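PDB 3K4H: putative transcriptional regulator from Bacillus cytotoxicus NVH 391-98, which probably acts as a LacI-type transcriptional regulator, binding a glucose-containing sugar in the cleft of its periplasmic-binding-protein-like fold to control DNA binding. Local coordinates for residues E42-Y47 with K261-E266; N113-A118 with L143-D148; Q181-L186 with L205-A210. All blocks are in the same frame, centred on the assembly; numbering follows the deposited sequence.

In the fold
All three contacts join parts of a two-lobed fold of the periplasmic binding protein type. Contact 1 lies on the surface, where the turn before edge strand 45-48 meets the end of helix 247-264 beside the six-stranded parallel sheet; a tyrosine-carboxylate hydrogen bond carries it. Contact 2, about 28 Å away between centres, is buried near the middle of the chain and joins the N-terminal turns of helices 115-128 and 144-159 beside bound glucose, so polar groups abound. Contact 3 is buried too, but between helices 176-187 and 201-213 on the mixed sheet, and its side-chain contacts are apolar. Along the chain, contacts 2 and 3 both fall within the loop that contact 1 closes.

Contact 1: E42-Y47 with K261-E266; sequences EGYALY and KVENAE
The turn that links helix 27-41 to edge strand 45-48 of the parallel sheet carries Tyr44, which reaches across to Glu263 in the last turn of helix 247-264. The phenol oxygen is the point of meeting: Tyr44 OH donates a hydrogen bond to Glu263 OE2 over 2.7 Å. The acceptor is used on its anti side, with the donor 19° out of the carboxylate plane, and OE2 in turn lies at the ring edge, 3.3 Å from Tyr44 CE1. Ring and carboxylate planes are 37° apart, so the two groups meet neither stacked nor coplanar. The two side chains come from opposite directions; that of Glu263 is fully extended beyond CG (chi2 -180°), which carries its carboxylate out from the helix to the hydroxyl. A methyl of Val262, CG1, lies 4.1 Å from Tyr44 OH, a loose van der Waals contact. Tyrosine suits this place because a long rigid ring spans the gap and still ends in a donor; its side chain also touches Lys9, Leu11 and Ala39. Lys9 also packs against Glu263, where a positive charge would probably favour the ionised acid. Gly43 prepares the turn: its positive phi makes it the C-prime residue of a Schellman motif, in which Tyr44 N bonds to Ala39 O, a common way of ending a helix, here leading into strand 45-48.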
ATOM      1  N   GLU A  42      17.822 -14.739 -14.167  1.00 47.84           N
ATOM      2  CA  GLU A  42      18.886 -15.149 -13.255  1.00 46.98           C
ATOM      3  C   GLU A  42      19.159 -16.660 -13.254  1.00 46.63           C
ATOM      4  O   GLU A  42      19.728 -17.200 -12.301  1.00 47.11           O
ATOM      5  CB  GLU A  42      18.522 -14.705 -11.849  1.00 46.96           C
ATOM      6  CG  GLU A  42      18.205 -13.215 -11.721  1.00 67.75           C
ATOM      7  CD  GLU A  42      19.411 -12.315 -11.975  1.00 47.63           C
ATOM      8  OE1 GLU A  42      20.558 -12.792 -11.849  1.00 67.81           O
ATOM      9  OE2 GLU A  42      19.204 -11.129 -12.304  1.00 67.74           O
ATOM     10  N   GLY A  43      18.725 -17.352 -14.300  1.00 45.78           N
ATOM     11  CA  GLY A  43      18.941 -18.797 -14.422  1.00 44.66           C
ATOM     12  C   GLY A  43      18.422 -19.613 -13.259  1.00 44.18           C
ATOM     13  O   GLY A  43      19.097 -20.515 -12.788  1.00 44.96           O
ATOM     14  N   TYR A  44      17.228 -19.282 -12.781  1.00 43.11           N
ATOM     15  CA  TYR A  44      16.550 -20.082 -11.782  1.00 42.08           C
ATOM     16  C   TYR A  44      15.452 -20.885 -12.471  1.00 41.32           C
ATOM     17  O   TYR A  44      14.822 -20.402 -13.408  1.00 40.56           O
ATOM     18  CB  TYR A  44      15.946 -19.189 -10.693  1.00 42.21           C
ATOM     19  CG  TYR A  44      16.918 -18.753  -9.612  1.00 46.20           C
ATOM     20  CD1 TYR A  44      17.803 -17.693  -9.826  1.00 42.63           C
ATOM     21  CD2 TYR A  44      16.958 -19.403  -8.369  1.00 42.76           C
ATOM     22  CE1 TYR A  44      18.682 -17.296  -8.840  1.00 45.98           C
ATOM     23  CE2 TYR A  44      17.833 -19.013  -7.383  1.00 45.64           C
ATOM     24  CZ  TYR A  44      18.692 -17.956  -7.619  1.00 43.02           C
ATOM     25  OH  TYR A  44      19.592 -17.554  -6.633  1.00 46.71           O
ATOM     26  N   ALA A  45      15.253 -22.113 -11.993  1.00 41.10           N
ATOM     27  CA  ALA A  45      14.229 -23.026 -12.467  1.00 40.59           C
ATOM     28  C   ALA A  45      13.183 -23.091 -11.375  1.00 41.62           C
ATOM     29  O   ALA A  45      13.381 -22.512 -10.307  1.00 41.71           O
ATOM     30  CB  ALA A  45      14.807 -24.390 -12.702  1.00 39.44           C
ATOM     31  N   LEU A  46      12.080 -23.808 -11.624  1.00 41.29           N
ATOM     32  CA  LEU A  46      10.970 -23.771 -10.708  1.00 40.21           C
ATOM     33  C   LEU A  46      10.650 -25.155 -10.194  1.00 42.88           C
ATOM     34  O   LEU A  46      11.076 -26.160 -10.777  1.00 43.80           O
ATOM     35  CB  LEU A  46       9.776 -23.124 -11.372  1.00 37.87           C
ATOM     36  CG  LEU A  46      10.005 -21.715 -11.940  1.00 41.35           C
ATOM     37  CD1 LEU A  46       8.722 -21.186 -12.547  1.00 36.00           C
ATOM     38  CD2 LEU A  46      10.617 -20.713 -10.921  1.00 36.43           C
ATOM     39  N   TYR A  47       9.947 -25.219  -9.072  1.00 44.29           N
ATOM     40  CA  TYR A  47       9.653 -26.499  -8.459  1.00 46.62           C
ATOM     41  C   TYR A  47       8.381 -26.378  -7.654  1.00 49.44           C
ATOM     42  O   TYR A  47       8.154 -25.379  -6.959  1.00 49.97           O
ATOM     43  CB  TYR A  47      10.821 -26.940  -7.570  1.00 46.64           C
ATOM     44  CG  TYR A  47      10.570 -28.164  -6.734  1.00 41.52           C
ATOM     45  CD1 TYR A  47      11.152 -29.388  -7.049  1.00 46.49           C
ATOM     46  CD2 TYR A  47       9.771 -28.086  -5.599  1.00 46.97           C
ATOM     47  CE1 TYR A  47      10.924 -30.506  -6.257  1.00 41.82           C
ATOM     48  CE2 TYR A  47       9.521 -29.189  -4.809  1.00 41.72           C
ATOM     49  CZ  TYR A  47      10.097 -30.393  -5.126  1.00 46.95           C
ATOM     50  OH  TYR A  47       9.814 -31.478  -4.294  1.00 42.65           O
ATOM     51  N   LYS A 261      16.477 -11.648  -1.906  1.00 54.88           N
ATOM     52  CA  LYS A 261      16.529 -12.182  -0.550  1.00 54.74           C
ATOM     53  C   LYS A 261      17.471 -13.370  -0.448  1.00 54.99           C
ATOM     54  O   LYS A 261      18.195 -13.494   0.534  1.00 55.14           O
ATOM     55  CB  LYS A 261      15.132 -12.592  -0.112  1.00 54.57           C
ATOM     56  CG  LYS A 261      15.005 -12.945   1.353  1.00 64.05           C
ATOM     57  CD  LYS A 261      13.562 -12.735   1.836  1.00 55.40           C
ATOM     58  CE  LYS A 261      13.438 -13.112   3.288  1.00 63.64           C
ATOM     59  NZ  LYS A 261      12.595 -12.135   4.000  1.00 56.33           N
ATOM     60  N   VAL A 262      17.414 -14.232  -1.431  1.00 55.08           N
ATOM     61  CA  VAL A 262      18.276 -15.365  -1.407  1.00 55.22           C
ATOM     62  C   VAL A 262      19.685 -15.055  -1.701  1.00 56.93           C
ATOM     63  O   VAL A 262      20.559 -15.465  -0.998  1.00 57.36           O
ATOM     64  CB  VAL A 262      17.865 -16.314  -2.464  1.00 54.39           C
ATOM     65  CG1 VAL A 262      18.875 -17.285  -2.647  1.00 46.93           C
ATOM     66  CG2 VAL A 262      16.655 -16.971  -2.082  1.00 48.31           C
ATOM     67  N   GLU A 263      19.946 -14.412  -2.807  1.00 58.05           N
ATOM     68  CA  GLU A 263      21.303 -14.039  -3.011  1.00 59.45           C
ATOM     69  C   GLU A 263      21.986 -13.036  -2.119  1.00 62.28           C
ATOM     70  O   GLU A 263      23.105 -13.234  -1.739  1.00 62.28           O
ATOM     71  CB  GLU A 263      21.489 -13.699  -4.456  1.00 58.65           C
ATOM     72  CG  GLU A 263      21.131 -14.849  -5.274  1.00 53.72           C
ATOM     73  CD  GLU A 263      21.299 -14.590  -6.677  1.00 57.81           C
ATOM     74  OE1 GLU A 263      21.617 -13.466  -7.016  1.00 54.47           O
ATOM     75  OE2 GLU A 263      21.099 -15.500  -7.453  1.00 53.96           O
ATOM     76  N   ASN A 264      21.345 -11.937  -1.784  1.00 65.26           N
ATOM     77  CA  ASN A 264      22.011 -11.043  -0.875  1.00 68.37           C
ATOM     78  C   ASN A 264      22.263 -11.503   0.518  1.00 71.76           C
ATOM     79  O   ASN A 264      23.269 -11.236   1.128  1.00 73.28           O
ATOM     80  CB  ASN A 264      21.538  -9.628  -1.015  1.00 68.33           C
ATOM     81  CG  ASN A 264      21.928  -9.063  -2.337  1.00 72.19           C
ATOM     82  OD1 ASN A 264      22.408  -9.782  -3.188  1.00 68.25           O
ATOM     83  ND2 ASN A 264      21.746  -7.782  -2.518  1.00 68.88           N
ATOM     84  N   ALA A 265      21.268 -12.132   1.058  1.00 73.79           N
ATOM     85  CA  ALA A 265      21.330 -13.058   2.129  1.00 76.37           C
ATOM     86  C   ALA A 265      21.427 -12.260   3.374  1.00 78.63           C
ATOM     87  O   ALA A 265      21.411 -12.803   4.449  1.00 79.41           O
ATOM     88  CB  ALA A 265      22.522 -13.963   1.994  1.00 76.30           C
ATOM     89  N   GLU A 266      21.447 -10.955   3.259  1.00 79.45           N
ATOM     90  CA  GLU A 266      21.309 -10.172   4.446  1.00 79.82           C
ATOM     91  C   GLU A 266      20.184  -9.397   3.939  1.00 80.17           C
ATOM     92  O   GLU A 266      20.275  -8.867   2.850  1.00 80.62           O
ATOM     93  CB  GLU A 266      22.513  -9.304   4.626  1.00 79.98           C
ATOM     94  CG  GLU A 266      23.722 -10.082   4.979  1.00 88.57           C
ATOM     95  CD  GLU A 266      24.532  -9.412   6.039  1.00 80.28           C
ATOM     96  OE1 GLU A 266      25.123  -8.365   5.753  1.00 88.34           O
ATOM     97  OE2 GLU A 266      24.582  -9.927   7.164  1.00 88.37           O
TER

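Contact 2: N113-A118 with L143-D148; sequences NDNYTA and LLVTRD. With GLC (alpha-D-glucopyranose), chain C.
Hydroxyl O6 of the bound glucose is gripped by two amides beside the place where Asn115 meets Val145. It donates to Asn113 OD1, a bond modelled so short that its length is doubtful, and accepts from Asn115 ND2 at 3.1 Å, with an N-H...O angle of 161°. Asparagine suits both positions because one amide carries a donor and an acceptor. Asn113 ND2 is spent on the carbonyls of Val245 and Ile274, which probably fixes the rotation of the amide and leaves OD1 facing the sugar; Asn115 OD1 is taken by Arg149, which turns ND2 to O6 in the same way. Across the contact, the Asn115 amide and Val145 pass at a slant, ND2 lying 3.5 Å from Val145 CG2. That methyl is anti to the backbone N of Val145 (CG1 has chi1 62°), which directs it to the amide, while Val145 CB rests 3.4 Å from glucose O4. A little farther along, Asn115 CB meets Asp148 CB at 4.0 Å, and Tyr116 CA passes 3.9 Å from Asp148 O. The acid of Asp148 has its own partner in a salt bridge to Lys100, and the hydroxyl of Tyr116 bonds to Asp155. Asp114 caps helix 115-128: OD2 accepts from Thr117 N at 3.3 Å and OD1 from Thr117 OG1 at 2.6 Å, each donor approaching from above the carboxylate plane. Ile98, Leu76 and Asp112 supply further bonds to the glucose. The chemistry implies a pocket in which second-shell partners probably set each amide's orientation, consistent with O6 acting as both donor and acceptor, with Val145 adding an apolar surface beside O4.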
ATOM      1  N   ASN A 113      -1.393  -6.243  -4.086  1.00 43.73           N
ATOM      2  CA  ASN A 113      -2.047  -5.061  -4.567  1.00 43.61           C
ATOM      3  C   ASN A 113      -2.672  -4.370  -3.397  1.00 43.52           C
ATOM      4  O   ASN A 113      -2.876  -4.967  -2.411  1.00 43.66           O
ATOM      5  CB  ASN A 113      -3.176  -5.379  -5.487  1.00 43.50           C
ATOM      6  CG  ASN A 113      -2.852  -6.371  -6.471  1.00 39.28           C
ATOM      7  OD1 ASN A 113      -3.140  -7.509  -6.303  1.00 42.90           O
ATOM      8  ND2 ASN A 113      -2.342  -5.945  -7.558  1.00 43.45           N
ATOM      9  N   ASP A 114      -2.992  -3.106  -3.496  1.00 43.29           N
ATOM     10  CA  ASP A 114      -3.661  -2.454  -2.383  1.00 44.25           C
ATOM     11  C   ASP A 114      -5.134  -2.806  -2.439  1.00 45.36           C
ATOM     12  O   ASP A 114      -5.985  -1.977  -2.824  1.00 46.31           O
ATOM     13  CB  ASP A 114      -3.470  -0.946  -2.430  1.00 44.90           C
ATOM     14  CG  ASP A 114      -4.066  -0.246  -1.232  1.00 45.23           C
ATOM     15  OD1 ASP A 114      -3.975   0.986  -1.179  1.00 45.05           O
ATOM     16  OD2 ASP A 114      -4.639  -0.920  -0.349  1.00 46.02           O
ATOM     17  N   ASN A 115      -5.421  -4.054  -2.080  1.00 45.02           N
ATOM     18  CA  ASN A 115      -6.741  -4.623  -2.147  1.00 44.67           C
ATOM     19  C   ASN A 115      -7.779  -3.854  -1.343  1.00 44.54           C
ATOM     20  O   ASN A 115      -8.931  -3.748  -1.756  1.00 43.77           O
ATOM     21  CB  ASN A 115      -6.669  -6.051  -1.667  1.00 45.62           C
ATOM     22  CG  ASN A 115      -6.177  -6.970  -2.732  1.00 60.49           C
ATOM     23  OD1 ASN A 115      -6.633  -6.884  -3.874  1.00 47.60           O
ATOM     24  ND2 ASN A 115      -5.233  -7.847  -2.390  1.00 46.60           N
ATOM     25  N   TYR A 116      -7.367  -3.306  -0.203  1.00 44.97           N
ATOM     26  CA  TYR A 116      -8.271  -2.501   0.593  1.00 44.89           C
ATOM     27  C   TYR A 116      -8.789  -1.353  -0.244  1.00 46.07           C
ATOM     28  O   TYR A 116     -10.003  -1.165  -0.356  1.00 47.26           O
ATOM     29  CB  TYR A 116      -7.604  -1.975   1.854  1.00 44.26           C
ATOM     30  CG  TYR A 116      -8.520  -1.108   2.664  1.00 45.80           C
ATOM     31  CD1 TYR A 116      -9.376  -1.656   3.609  1.00 44.24           C
ATOM     32  CD2 TYR A 116      -8.556   0.271   2.461  1.00 44.22           C
ATOM     33  CE1 TYR A 116     -10.225  -0.833   4.345  1.00 46.31           C
ATOM     34  CE2 TYR A 116      -9.389   1.077   3.172  1.00 45.85           C
ATOM     35  CZ  TYR A 116     -10.216   0.524   4.107  1.00 43.86           C
ATOM     36  OH  TYR A 116     -11.041   1.357   4.799  1.00 46.94           O
ATOM     37  N   THR A 117      -7.878  -0.605  -0.851  1.00 45.84           N
ATOM     38  CA  THR A 117      -8.272   0.520  -1.670  1.00 46.29           C
ATOM     39  C   THR A 117      -8.956   0.130  -2.982  1.00 46.92           C
ATOM     40  O   THR A 117      -9.858   0.843  -3.444  1.00 46.77           O
ATOM     41  CB  THR A 117      -7.087   1.440  -1.930  1.00 46.33           C
ATOM     42  OG1 THR A 117      -6.466   1.733  -0.670  1.00 39.25           O
ATOM     43  CG2 THR A 117      -7.549   2.738  -2.578  1.00 37.42           C
ATOM     44  N   ALA A 118      -8.548  -0.988  -3.588  1.00 47.00           N
ATOM     45  CA  ALA A 118      -9.205  -1.377  -4.831  1.00 46.40           C
ATOM     46  C   ALA A 118     -10.693  -1.564  -4.532  1.00 47.81           C
ATOM     47  O   ALA A 118     -11.523  -0.976  -5.223  1.00 49.21           O
ATOM     48  CB  ALA A 118      -8.585  -2.600  -5.439  1.00 44.61           C
ATOM     49  N   LEU A 143      -8.459 -16.330   4.071  1.00 55.30           N
ATOM     50  CA  LEU A 143      -7.519 -15.712   3.139  1.00 54.78           C
ATOM     51  C   LEU A 143      -7.494 -14.199   3.275  1.00 53.89           C
ATOM     52  O   LEU A 143      -8.530 -13.559   3.470  1.00 54.19           O
ATOM     53  CB  LEU A 143      -7.822 -16.101   1.706  1.00 55.30           C
ATOM     54  CG  LEU A 143      -7.593 -17.559   1.336  1.00 56.54           C
ATOM     55  CD1 LEU A 143      -7.484 -17.626  -0.155  1.00 56.43           C
ATOM     56  CD2 LEU A 143      -6.320 -18.102   1.940  1.00 56.14           C
ATOM     57  N   LEU A 144      -6.315 -13.609   3.180  1.00 52.51           N
ATOM     58  CA  LEU A 144      -6.257 -12.206   3.493  1.00 51.77           C
ATOM     59  C   LEU A 144      -6.736 -11.298   2.376  1.00 50.48           C
ATOM     60  O   LEU A 144      -7.276 -10.223   2.642  1.00 50.35           O
ATOM     61  CB  LEU A 144      -4.902 -11.821   4.050  1.00 52.63           C
ATOM     62  CG  LEU A 144      -4.950 -12.282   5.512  1.00 68.40           C
ATOM     63  CD1 LEU A 144      -3.660 -12.978   5.885  1.00 53.43           C
ATOM     64  CD2 LEU A 144      -5.288 -11.125   6.469  1.00 52.95           C
ATOM     65  N   VAL A 145      -6.566 -11.734   1.133  1.00 49.61           N
ATOM     66  CA  VAL A 145      -7.132 -10.988   0.025  1.00 48.92           C
ATOM     67  C   VAL A 145      -8.664 -10.828   0.185  1.00 48.91           C
ATOM     68  O   VAL A 145      -9.214  -9.762  -0.107  1.00 48.36           O
ATOM     69  CB  VAL A 145      -6.744 -11.583  -1.334  1.00 48.67           C
ATOM     70  CG1 VAL A 145      -7.265 -13.026  -1.494  1.00 36.96           C
ATOM     71  CG2 VAL A 145      -7.262 -10.693  -2.449  1.00 37.35           C
ATOM     72  N   THR A 146      -9.330 -11.869   0.684  1.00 49.21           N
ATOM     73  CA  THR A 146     -10.754 -11.786   0.974  1.00 50.26           C
ATOM     74  C   THR A 146     -11.077 -10.839   2.137  1.00 51.50           C
ATOM     75  O   THR A 146     -11.975 -10.021   2.023  1.00 52.38           O
ATOM     76  CB  THR A 146     -11.381 -13.168   1.224  1.00 50.52           C
ATOM     77  OG1 THR A 146     -11.030 -14.047   0.148  1.00 58.99           O
ATOM     78  CG2 THR A 146     -12.904 -13.063   1.294  1.00 58.65           C
ATOM     79  N   ARG A 147     -10.358 -10.930   3.246  1.00 52.06           N
ATOM     80  CA  ARG A 147     -10.634 -10.041   4.363  1.00 53.07           C
ATOM     81  C   ARG A 147     -10.464  -8.598   3.946  1.00 52.42           C
ATOM     82  O   ARG A 147     -11.262  -7.752   4.333  1.00 53.19           O
ATOM     83  CB  ARG A 147      -9.705 -10.324   5.543  1.00 55.31           C
ATOM     84  CG  ARG A 147     -10.299 -11.075   6.684  1.00 90.83           C
ATOM     85  CD  ARG A 147      -9.461 -10.775   7.915  1.00 58.88           C
ATOM     86  NE  ARG A 147      -9.730 -11.712   9.006  1.00 91.88           N
ATOM     87  CZ  ARG A 147      -9.273 -12.968   9.072  1.00 60.87           C
ATOM     88  NH1 ARG A 147      -8.513 -13.489   8.109  1.00 92.06           N
ATOM     89  NH2 ARG A 147      -9.593 -13.714  10.125  1.00 92.45           N
ATOM     90  N   ASP A 148      -9.412  -8.317   3.186  1.00 51.47           N
ATOM     91  CA  ASP A 148      -9.101  -6.955   2.783  1.00 51.64           C
ATOM     92  C   ASP A 148     -10.164  -6.396   1.858  1.00 50.55           C
ATOM     93  O   ASP A 148     -10.629  -5.261   2.053  1.00 50.04           O
ATOM     94  CB  ASP A 148      -7.763  -6.890   2.048  1.00 53.03           C
ATOM     95  CG  ASP A 148      -6.571  -6.896   2.975  1.00 60.12           C
ATOM     96  OD1 ASP A 148      -5.470  -7.211   2.484  1.00 53.83           O
ATOM     97  OD2 ASP A 148      -6.718  -6.583   4.180  1.00 54.45           O
TER
HETATM   98  C1  GLC C   2      -3.400 -13.737  -4.980  0.80 64.38           C
HETATM   99  C2  GLC C   2      -2.715 -14.118  -3.685  0.80 67.12           C
HETATM  100  C3  GLC C   2      -3.204 -13.143  -2.628  0.80 63.80           C
HETATM  101  C4  GLC C   2      -2.876 -11.694  -3.035  0.80 66.70           C
HETATM  102  C5  GLC C   2      -3.397 -11.399  -4.422  0.80 63.54           C
HETATM  103  C6  GLC C   2      -2.906 -10.036  -4.846  0.80 66.30           C
HETATM  104  O2  GLC C   2      -3.091 -15.434  -3.346  0.80 64.29           O
HETATM  105  O3  GLC C   2      -2.663 -13.565  -1.397  0.80 67.39           O
HETATM  106  O4  GLC C   2      -3.575 -10.771  -2.263  0.80 62.79           O
HETATM  107  O5  GLC C   2      -3.020 -12.415  -5.344  0.80 67.28           O
HETATM  108  O6  GLC C   2      -4.034  -9.204  -4.851  0.80 63.06           O

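Contact 3: Q181-L186 with L205-A210; sequences QAVEEL and LGVLSA
Val183 of helix 176-187 fits between Val207 and Ala210, which stand one turn apart on helix 201-213. Its two methyls divide the work. CG1 lies anti to the backbone N (chi1 162°) and packs on the Ala210 methyl, 3.7 Å from Ala210 CB, and the branch carbon itself, Val183 CB, comes within 3.6 Å of that same methyl. CG2, beside the backbone N, turns instead to the preceding turn: it lies 3.8 Å from Val207 CG1 and 3.5 Å from Val207 O. The Val207 side chain has nearly the same conformation, CG1 again anti to the backbone N (chi1 159°), and this brings that methyl alongside Val183 CG2. Beta-branched valine suits such a place because its branches start directly at CB, so a short side chain can touch two neighbours at once; alanine on the facing helix is small enough to let the backbones come close, with Val183 CA 6.2 Å from Ala210 CA. Both helices lie on the mixed sheet, and Val207, Ala182 and Leu186 all rest on Ile137 of its strand 134-138, while Val207 also touches Ile224. On exposed ground, Ser209 OG folds back onto its own helix and donates to Leu205 O at 2.8 Å, reaching that oxygen from the face opposite to Ser209 N. The chemistry implies that the two helices are held together here by the shape and closeness of hydrocarbon surfaces, shielded from water, and not by directional bonds between them.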
ATOM      1  N   GLN A 181     -24.408 -20.601  -6.426  1.00 59.79           N
ATOM      2  CA  GLN A 181     -25.068 -20.819  -5.141  1.00 58.82           C
ATOM      3  C   GLN A 181     -25.275 -19.464  -4.477  1.00 56.26           C
ATOM      4  O   GLN A 181     -26.283 -19.230  -3.804  1.00 55.67           O
ATOM      5  CB  GLN A 181     -24.261 -21.758  -4.245  1.00 60.31           C
ATOM      6  CG  GLN A 181     -23.942 -23.127  -4.871  1.00 95.27           C
ATOM      7  CD  GLN A 181     -22.941 -23.952  -4.049  1.00 62.70           C
ATOM      8  OE1 GLN A 181     -21.768 -24.081  -4.417  1.00 95.37           O
ATOM      9  NE2 GLN A 181     -23.407 -24.505  -2.929  1.00 95.34           N
ATOM     10  N   ALA A 182     -24.317 -18.568  -4.698  1.00 54.44           N
ATOM     11  CA  ALA A 182     -24.423 -17.200  -4.229  1.00 53.13           C
ATOM     12  C   ALA A 182     -25.677 -16.526  -4.791  1.00 52.58           C
ATOM     13  O   ALA A 182     -26.447 -15.904  -4.044  1.00 52.62           O
ATOM     14  CB  ALA A 182     -23.192 -16.420  -4.600  1.00 52.71           C
ATOM     15  N   VAL A 183     -25.887 -16.661  -6.101  1.00 51.39           N
ATOM     16  CA  VAL A 183     -27.048 -16.067  -6.736  1.00 50.06           C
ATOM     17  C   VAL A 183     -28.294 -16.696  -6.162  1.00 49.56           C
ATOM     18  O   VAL A 183     -29.260 -16.012  -5.904  1.00 49.52           O
ATOM     19  CB  VAL A 183     -26.981 -16.174  -8.275  1.00 49.74           C
ATOM     20  CG1 VAL A 183     -28.321 -15.958  -8.900  1.00 47.73           C
ATOM     21  CG2 VAL A 183     -26.003 -15.139  -8.820  1.00 48.48           C
ATOM     22  N   GLU A 184     -28.267 -17.993  -5.918  1.00 50.15           N
ATOM     23  CA  GLU A 184     -29.420 -18.644  -5.293  1.00 51.27           C
ATOM     24  C   GLU A 184     -29.722 -17.993  -3.941  1.00 51.78           C
ATOM     25  O   GLU A 184     -30.839 -17.582  -3.684  1.00 51.73           O
ATOM     26  CB  GLU A 184     -29.178 -20.142  -5.122  1.00 51.49           C
ATOM     27  CG  GLU A 184     -30.425 -20.906  -4.799  1.00 65.96           C
ATOM     28  CD  GLU A 184     -31.230 -21.196  -6.032  1.00 52.42           C
ATOM     29  OE1 GLU A 184     -30.635 -21.214  -7.132  1.00 66.39           O
ATOM     30  OE2 GLU A 184     -32.459 -21.407  -5.917  1.00 66.50           O
ATOM     31  N   GLU A 185     -28.701 -17.895  -3.094  1.00 52.23           N
ATOM     32  CA  GLU A 185     -28.824 -17.282  -1.792  1.00 52.45           C
ATOM     33  C   GLU A 185     -29.279 -15.829  -1.868  1.00 51.66           C
ATOM     34  O   GLU A 185     -30.243 -15.433  -1.221  1.00 51.13           O
ATOM     35  CB  GLU A 185     -27.481 -17.350  -1.091  1.00 53.69           C
ATOM     36  CG  GLU A 185     -27.340 -18.465  -0.102  1.00 83.80           C
ATOM     37  CD  GLU A 185     -26.617 -18.006   1.152  1.00 55.94           C
ATOM     38  OE1 GLU A 185     -25.883 -16.998   1.091  1.00 83.82           O
ATOM     39  OE2 GLU A 185     -26.786 -18.657   2.205  1.00 84.30           O
ATOM     40  N   LEU A 186     -28.571 -15.036  -2.658  1.00 51.79           N
ATOM     41  CA  LEU A 186     -28.819 -13.608  -2.720  1.00 52.01           C
ATOM     42  C   LEU A 186     -30.159 -13.269  -3.353  1.00 52.48           C
ATOM     43  O   LEU A 186     -30.987 -12.566  -2.762  1.00 52.20           O
ATOM     44  CB  LEU A 186     -27.689 -12.914  -3.458  1.00 51.43           C
ATOM     45  CG  LEU A 186     -26.393 -12.726  -2.676  1.00 32.05           C
ATOM     46  CD1 LEU A 186     -25.342 -12.250  -3.631  1.00 50.82           C
ATOM     47  CD2 LEU A 186     -26.599 -11.746  -1.531  1.00 50.97           C
ATOM     48  N   LEU A 205     -18.212 -14.935 -13.222  1.00 45.61           N
ATOM     49  CA  LEU A 205     -18.728 -15.549 -14.432  1.00 45.42           C
ATOM     50  C   LEU A 205     -19.907 -16.413 -14.067  1.00 45.75           C
ATOM     51  O   LEU A 205     -20.889 -16.470 -14.811  1.00 46.59           O
ATOM     52  CB  LEU A 205     -17.635 -16.316 -15.199  1.00 44.97           C
ATOM     53  CG  LEU A 205     -16.687 -15.316 -15.892  1.00 61.97           C
ATOM     54  CD1 LEU A 205     -15.403 -15.959 -16.333  1.00 44.73           C
ATOM     55  CD2 LEU A 205     -17.367 -14.565 -17.063  1.00 44.89           C
ATOM     56  N   GLY A 206     -19.818 -17.050 -12.897  1.00 44.54           N
ATOM     57  CA  GLY A 206     -20.864 -17.906 -12.416  1.00 43.40           C
ATOM     58  C   GLY A 206     -22.063 -17.100 -11.983  1.00 43.09           C
ATOM     59  O   GLY A 206     -23.194 -17.529 -12.161  1.00 43.60           O
ATOM     60  N   VAL A 207     -21.819 -15.939 -11.398  1.00 42.51           N
ATOM     61  CA  VAL A 207     -22.885 -15.095 -10.921  1.00 42.80           C
ATOM     62  C   VAL A 207     -23.716 -14.759 -12.157  1.00 43.68           C
ATOM     63  O   VAL A 207     -24.922 -15.028 -12.188  1.00 44.61           O
ATOM     64  CB  VAL A 207     -22.323 -13.845 -10.151  1.00 43.11           C
ATOM     65  CG1 VAL A 207     -23.323 -12.703 -10.072  1.00 38.84           C
ATOM     66  CG2 VAL A 207     -21.903 -14.233  -8.720  1.00 39.05           C
ATOM     67  N   LEU A 208     -23.048 -14.249 -13.198  1.00 42.92           N
ATOM     68  CA  LEU A 208     -23.663 -13.957 -14.490  1.00 41.86           C
ATOM     69  C   LEU A 208     -24.530 -15.064 -15.059  1.00 41.43           C
ATOM     70  O   LEU A 208     -25.642 -14.821 -15.474  1.00 42.66           O
ATOM     71  CB  LEU A 208     -22.593 -13.680 -15.513  1.00 42.66           C
ATOM     72  CG  LEU A 208     -22.364 -12.283 -16.008  1.00 48.83           C
ATOM     73  CD1 LEU A 208     -21.328 -12.418 -17.085  1.00 43.55           C
ATOM     74  CD2 LEU A 208     -23.681 -11.738 -16.610  1.00 44.52           C
ATOM     75  N   SER A 209     -24.030 -16.281 -15.138  1.00 40.33           N
ATOM     76  CA  SER A 209     -24.837 -17.303 -15.755  1.00 40.04           C
ATOM     77  C   SER A 209     -26.045 -17.577 -14.879  1.00 39.53           C
ATOM     78  O   SER A 209     -27.132 -17.821 -15.381  1.00 40.27           O
ATOM     79  CB  SER A 209     -24.044 -18.596 -15.993  1.00 40.12           C
ATOM     80  OG  SER A 209     -22.658 -18.358 -15.858  1.00 68.72           O
ATOM     81  N   ALA A 210     -25.859 -17.517 -13.571  1.00 38.81           N
ATOM     82  CA  ALA A 210     -26.907 -17.918 -12.658  1.00 39.03           C
ATOM     83  C   ALA A 210     -28.018 -16.888 -12.701  1.00 39.28           C
ATOM     84  O   ALA A 210     -29.198 -17.217 -12.690  1.00 38.76           O
ATOM     85  CB  ALA A 210     -26.352 -18.055 -11.256  1.00 39.09           C
TER